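PDB 2NYG: SPbeta prophage-derived aminoglycoside N(3')-acetyltransferase-like protein YokD from Bacillus subtilis, which binds coenzyme A as a member of the antibiotic N-acetyltransferase family and may contribute to antibiotic resistance, its substrate being unestablished. Local coordinates for residues A233-K238 with V256-K261; I191-I196 with E218-L223. One frame throughout, in Å; residues are numbered along the deposited sequence.

Contact 1: A233-K238 with V256-K261; sequences AEHNMK and VDFAEK
His235 and Phe258 make the whole of this contact, one aromatic ring against another at the protein surface. The imidazole presents its CD2-NE2 side to the CD1-CE1 side of the phenyl ring, and the nearest approach is His235 NE2 to Phe258 CD1 at 3.5 Å. Beside it, His235 CD2 lies 3.8 Å from Phe258 CD1. The ring planes are turned 67° from each other and the centroids stand 5.1 Å apart, an oblique meeting that is neither a parallel stack nor a clean edge-to-face pair. The two rings touch through carbon and NE2 atoms without a hydrogen bond across the segments.

The backbones keep their distance, with His235 CA and Phe258 CA 9.2 Å apart, and the two side chains bridge the interval. On the helical side, CG of Phe258 is anti to the backbone N (chi1 -175°), which carries the phenyl ring out from 256-261 toward the loop.

Phe231, on helix 224-234, is the shared neighbour: His235 stacks on its ring, while Phe258 meets it edge-to-face. On the same helix as Phe258, Ala259 packs against Val227, and Asp257 OD1 is hydrogen-bonded to Tyr165 OH. The three rings thus form a small aromatic cluster where helix 224-234 and the loop after it, which leads to strand 238-242, the outermost of the large sheet within this chain, meet the C-terminal helix 252-268.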
# COMPACT_ATOMS: atom_id res chain seq x y z
N ALA A 233 23.97 -9.43 -24.89
CA ALA A 233 24.71 -9.65 -26.11
C ALA A 233 24.69 -11.11 -26.52
O ALA A 233 24.38 -11.43 -27.66
CB ALA A 233 26.14 -9.17 -25.94
N GLU A 234 24.93 -11.99 -25.55
CA GLU A 234 25.03 -13.43 -25.82
C GLU A 234 24.21 -14.37 -24.94
O GLU A 234 24.36 -15.57 -25.03
CB GLU A 234 26.49 -13.84 -25.72
CG GLU A 234 27.39 -13.10 -26.67
CD GLU A 234 28.84 -13.53 -26.59
OE1 GLU A 234 29.49 -13.28 -25.55
OE2 GLU A 234 29.32 -14.13 -27.57
N HIS A 235 23.36 -13.83 -24.08
CA HIS A 235 22.59 -14.71 -23.21
C HIS A 235 21.12 -14.81 -23.55
O HIS A 235 20.50 -13.84 -23.98
CB HIS A 235 22.80 -14.28 -21.77
CG HIS A 235 24.18 -14.59 -21.28
ND1 HIS A 235 24.49 -15.78 -20.66
CD2 HIS A 235 25.35 -13.94 -21.46
CE1 HIS A 235 25.79 -15.86 -20.49
NE2 HIS A 235 26.34 -14.76 -20.97
N ASN A 236 20.57 -16.02 -23.39
CA ASN A 236 19.18 -16.27 -23.70
C ASN A 236 18.29 -15.45 -22.81
O ASN A 236 18.49 -15.39 -21.60
CB ASN A 236 18.84 -17.75 -23.55
CG ASN A 236 19.49 -18.60 -24.63
OD1 ASN A 236 19.44 -18.26 -25.82
ND2 ASN A 236 20.12 -19.70 -24.22
N MET A 237 17.31 -14.81 -23.42
CA MET A 237 16.42 -13.95 -22.69
C MET A 237 15.13 -13.76 -23.47
O MET A 237 15.16 -13.39 -24.64
CB MET A 237 17.12 -12.61 -22.49
CG MET A 237 16.31 -11.60 -21.77
SD MET A 237 17.14 -10.05 -21.69
CE MET A 237 18.51 -10.50 -20.53
N LYS A 238 13.99 -14.02 -22.84
CA LYS A 238 12.72 -13.87 -23.53
C LYS A 238 12.23 -12.44 -23.43
O LYS A 238 12.22 -11.84 -22.36
CB LYS A 238 11.70 -14.85 -22.94
CG LYS A 238 12.15 -16.28 -23.08
CD LYS A 238 11.12 -17.29 -22.63
CE LYS A 238 11.64 -18.70 -22.85
NZ LYS A 238 10.65 -19.74 -22.44
N VAL A 256 23.36 -13.47 -12.37
CA VAL A 256 24.32 -13.17 -11.32
C VAL A 256 25.73 -13.53 -11.77
O VAL A 256 26.66 -12.73 -11.63
CB VAL A 256 24.00 -13.91 -9.99
CG1 VAL A 256 25.03 -13.55 -8.93
CG2 VAL A 256 22.61 -13.52 -9.50
N ASP A 257 25.88 -14.72 -12.33
CA ASP A 257 27.19 -15.18 -12.77
C ASP A 257 27.84 -14.22 -13.74
O ASP A 257 29.01 -13.92 -13.59
CB ASP A 257 27.10 -16.58 -13.37
CG ASP A 257 26.81 -17.64 -12.32
OD1 ASP A 257 27.06 -17.36 -11.12
OD2 ASP A 257 26.35 -18.75 -12.69
N PHE A 258 27.08 -13.75 -14.73
CA PHE A 258 27.60 -12.83 -15.72
C PHE A 258 27.99 -11.51 -15.08
O PHE A 258 28.99 -10.91 -15.44
CB PHE A 258 26.56 -12.56 -16.81
CG PHE A 258 27.07 -11.70 -17.92
CD1 PHE A 258 27.74 -12.26 -19.00
CD2 PHE A 258 26.89 -10.32 -17.89
CE1 PHE A 258 28.23 -11.46 -20.04
CE2 PHE A 258 27.38 -9.50 -18.91
CZ PHE A 258 28.05 -10.07 -19.99
N ALA A 259 27.18 -11.05 -14.13
CA ALA A 259 27.43 -9.81 -13.42
C ALA A 259 28.78 -9.88 -12.71
O ALA A 259 29.56 -8.92 -12.71
CB ALA A 259 26.32 -9.57 -12.42
N GLU A 260 29.04 -11.02 -12.09
CA GLU A 260 30.29 -11.22 -11.39
C GLU A 260 31.45 -11.02 -12.36
O GLU A 260 32.31 -10.19 -12.13
CB GLU A 260 30.32 -12.63 -10.78
CG GLU A 260 31.68 -13.09 -10.29
CD GLU A 260 31.58 -14.36 -9.47
OE1 GLU A 260 30.75 -15.22 -9.81
OE2 GLU A 260 32.34 -14.50 -8.49
N LYS A 261 31.44 -11.76 -13.46
CA LYS A 261 32.50 -11.66 -14.45
C LYS A 261 32.68 -10.27 -15.04
O LYS A 261 33.81 -9.77 -15.10
CB LYS A 261 32.27 -12.70 -15.55
CG LYS A 261 32.41 -14.09 -15.00
CD LYS A 261 32.19 -15.17 -16.03
CE LYS A 261 32.52 -16.52 -15.42
NZ LYS A 261 32.49 -17.61 -16.43

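Contact 2: I191-I196 with E218-L223; sequences IPYQKI and EFREEL
Lys195 and Glu218 hold the two loops together through both backbone and side chain. Glu218 N donates to Lys195 O over 2.8 Å. Their side chains close a salt bridge, Lys195 NZ to Glu218 OE1, also 2.8 Å, in which the ammonium group approaches from above the carboxylate plane, 45° out of it. The extended chain of Lys195 lays its CD and CE methylenes along the carboxylate, and the bend at chi4 (-54°) turns NZ onto Glu218 OE1; Lys195 CD is 3.3 Å from Glu218 CD. One water accepts from Lys195 N at 3.0 Å and makes a weak bond to Glu218 O, adding a second link between the same two backbones.

Farther along, the guanidinium of Arg220 meets Tyr193 over one face and Ile191 at its edge. Tyr193 CD2 sits over that face, 3.4 Å from Arg220 CZ, but the phenol and guanidinium planes are 65° apart, so the two are not stacked. Ile191 CD1 comes to the guanidinium edge near its plane, 3.3 Å from Arg220 NH2. A bend in the arginine chain at chi3 turns its end into this place.

The charge of Arg220 is directed mainly elsewhere, as NH2 forms a salt bridge with Asp267 of helix 252-268; its backbone N is hydrogen-bonded to Glu188 OE2. Helix 252-268 also receives Ile191, on Phe263 and Ile264, and Tyr193 touches Asp267. The contact therefore pairs the chain entering the small antiparallel sheet, just before strand 196-201, with the chain leaving it after strand 208-217, and seats both beside the C-terminal helix.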
# COMPACT_ATOMS: atom_id res chain seq x y z
N ILE A 191 33.07 -10.52 -5.71
CA ILE A 191 34.17 -9.88 -6.45
C ILE A 191 35.24 -9.26 -5.55
O ILE A 191 34.98 -8.96 -4.39
CB ILE A 191 33.64 -8.80 -7.41
CG1 ILE A 191 32.98 -7.66 -6.64
CG2 ILE A 191 32.69 -9.44 -8.41
CD1 ILE A 191 32.89 -6.36 -7.41
N PRO A 192 36.46 -9.05 -6.08
CA PRO A 192 37.60 -8.47 -5.36
C PRO A 192 37.36 -7.09 -4.76
O PRO A 192 37.77 -6.79 -3.64
CB PRO A 192 38.70 -8.45 -6.42
CG PRO A 192 38.36 -9.65 -7.25
CD PRO A 192 36.87 -9.51 -7.42
N TYR A 193 36.68 -6.24 -5.52
CA TYR A 193 36.38 -4.91 -5.07
C TYR A 193 35.31 -4.93 -3.99
O TYR A 193 34.34 -5.67 -4.09
CB TYR A 193 35.91 -4.07 -6.24
CG TYR A 193 35.40 -2.73 -5.82
CD1 TYR A 193 36.26 -1.80 -5.25
CD2 TYR A 193 34.05 -2.41 -5.95
CE1 TYR A 193 35.79 -0.56 -4.82
CE2 TYR A 193 33.57 -1.19 -5.52
CZ TYR A 193 34.44 -0.26 -4.95
OH TYR A 193 33.97 0.95 -4.49
N GLN A 194 35.49 -4.10 -2.96
CA GLN A 194 34.52 -4.01 -1.87
C GLN A 194 34.69 -2.80 -0.98
O GLN A 194 35.62 -2.75 -0.20
CB GLN A 194 34.60 -5.23 -0.96
CG GLN A 194 33.71 -6.37 -1.36
CD GLN A 194 33.59 -7.42 -0.28
OE1 GLN A 194 32.84 -8.38 -0.43
NE2 GLN A 194 34.33 -7.25 0.81
N LYS A 195 33.79 -1.83 -1.10
CA LYS A 195 33.85 -0.66 -0.24
C LYS A 195 32.83 -0.93 0.86
O LYS A 195 31.63 -1.01 0.61
CB LYS A 195 33.47 0.61 -1.01
CG LYS A 195 33.56 1.89 -0.19
CD LYS A 195 33.11 3.07 -1.05
CE LYS A 195 33.39 4.40 -0.38
NZ LYS A 195 32.81 4.50 0.99
N ILE A 196 33.33 -1.11 2.08
CA ILE A 196 32.51 -1.41 3.24
C ILE A 196 32.10 -0.18 4.04
O ILE A 196 32.94 0.48 4.64
CB ILE A 196 33.26 -2.37 4.16
CG1 ILE A 196 33.43 -3.71 3.46
CG2 ILE A 196 32.52 -2.51 5.49
CD1 ILE A 196 33.94 -4.79 4.36
N GLU A 218 28.95 -0.74 -0.29
CA GLU A 218 28.47 0.49 -0.90
C GLU A 218 28.25 0.11 -2.35
O GLU A 218 29.14 0.21 -3.18
CB GLU A 218 29.50 1.62 -0.79
CG GLU A 218 29.02 2.88 -1.45
CD GLU A 218 29.93 4.07 -1.23
OE1 GLU A 218 30.24 4.38 -0.06
OE2 GLU A 218 30.31 4.71 -2.23
N PHE A 219 27.04 -0.34 -2.64
CA PHE A 219 26.68 -0.80 -3.97
C PHE A 219 26.94 0.15 -5.11
O PHE A 219 26.99 1.36 -4.92
CB PHE A 219 25.21 -1.21 -3.96
CG PHE A 219 24.89 -2.22 -2.91
CD1 PHE A 219 23.78 -2.07 -2.09
CD2 PHE A 219 25.70 -3.33 -2.73
CE1 PHE A 219 23.49 -3.00 -1.11
CE2 PHE A 219 25.42 -4.26 -1.76
CZ PHE A 219 24.31 -4.09 -0.94
N ARG A 220 27.10 -0.41 -6.29
CA ARG A 220 27.34 0.35 -7.51
C ARG A 220 26.21 0.06 -8.50
O ARG A 220 26.45 -0.20 -9.68
CB ARG A 220 28.68 -0.05 -8.14
CG ARG A 220 29.89 0.34 -7.32
CD ARG A 220 31.16 -0.02 -8.03
NE ARG A 220 31.41 -1.46 -8.01
CZ ARG A 220 32.29 -2.07 -8.80
NH1 ARG A 220 32.99 -1.37 -9.68
NH2 ARG A 220 32.48 -3.38 -8.68
N GLU A 221 24.98 0.13 -8.01
CA GLU A 221 23.83 -0.13 -8.85
C GLU A 221 23.77 0.74 -10.11
O GLU A 221 23.06 0.40 -11.06
CB GLU A 221 22.54 0.02 -8.03
CG GLU A 221 22.12 1.45 -7.70
CD GLU A 221 22.48 1.88 -6.28
OE1 GLU A 221 22.82 1.01 -5.45
OE2 GLU A 221 22.39 3.10 -5.99
N GLU A 222 24.53 1.83 -10.13
CA GLU A 222 24.54 2.73 -11.28
C GLU A 222 25.00 2.05 -12.56
O GLU A 222 24.72 2.53 -13.65
CB GLU A 222 25.45 3.94 -11.02
CG GLU A 222 26.92 3.63 -10.99
CD GLU A 222 27.45 3.44 -9.60
OE1 GLU A 222 26.63 3.23 -8.67
OE2 GLU A 222 28.69 3.49 -9.41
N LEU A 223 25.69 0.93 -12.41
CA LEU A 223 26.21 0.15 -13.53
C LEU A 223 25.27 -0.95 -14.05
O LEU A 223 25.38 -1.37 -15.21
CB LEU A 223 27.53 -0.50 -13.12
CG LEU A 223 28.69 0.41 -12.70
CD1 LEU A 223 29.83 -0.44 -12.17
CD2 LEU A 223 29.14 1.25 -13.89
O HOH W 1 31.09 -2.47 -2.26

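The C-terminal helix 252-268 joins the two contacts, whose centres lie about 18 Å apart. Contact 1 uses this helix directly through 256-261, whereas contact 2 rests against its later turns. They meet where Ile191 CG2 packs 3.8 Å from Glu260 O. In sequence they follow in series, with helix 224-234 leading from 218-223 into 233-238: contact 2 lies at the base of the small antiparallel sheet and contact 1 leads on to strand 238-242, outermost of the large mixed sheet within this chain. Each centre is about 18 Å from the centre of the chain. Both lie away from the coenzyme A site and are untouched by the second subunit of the homodimer.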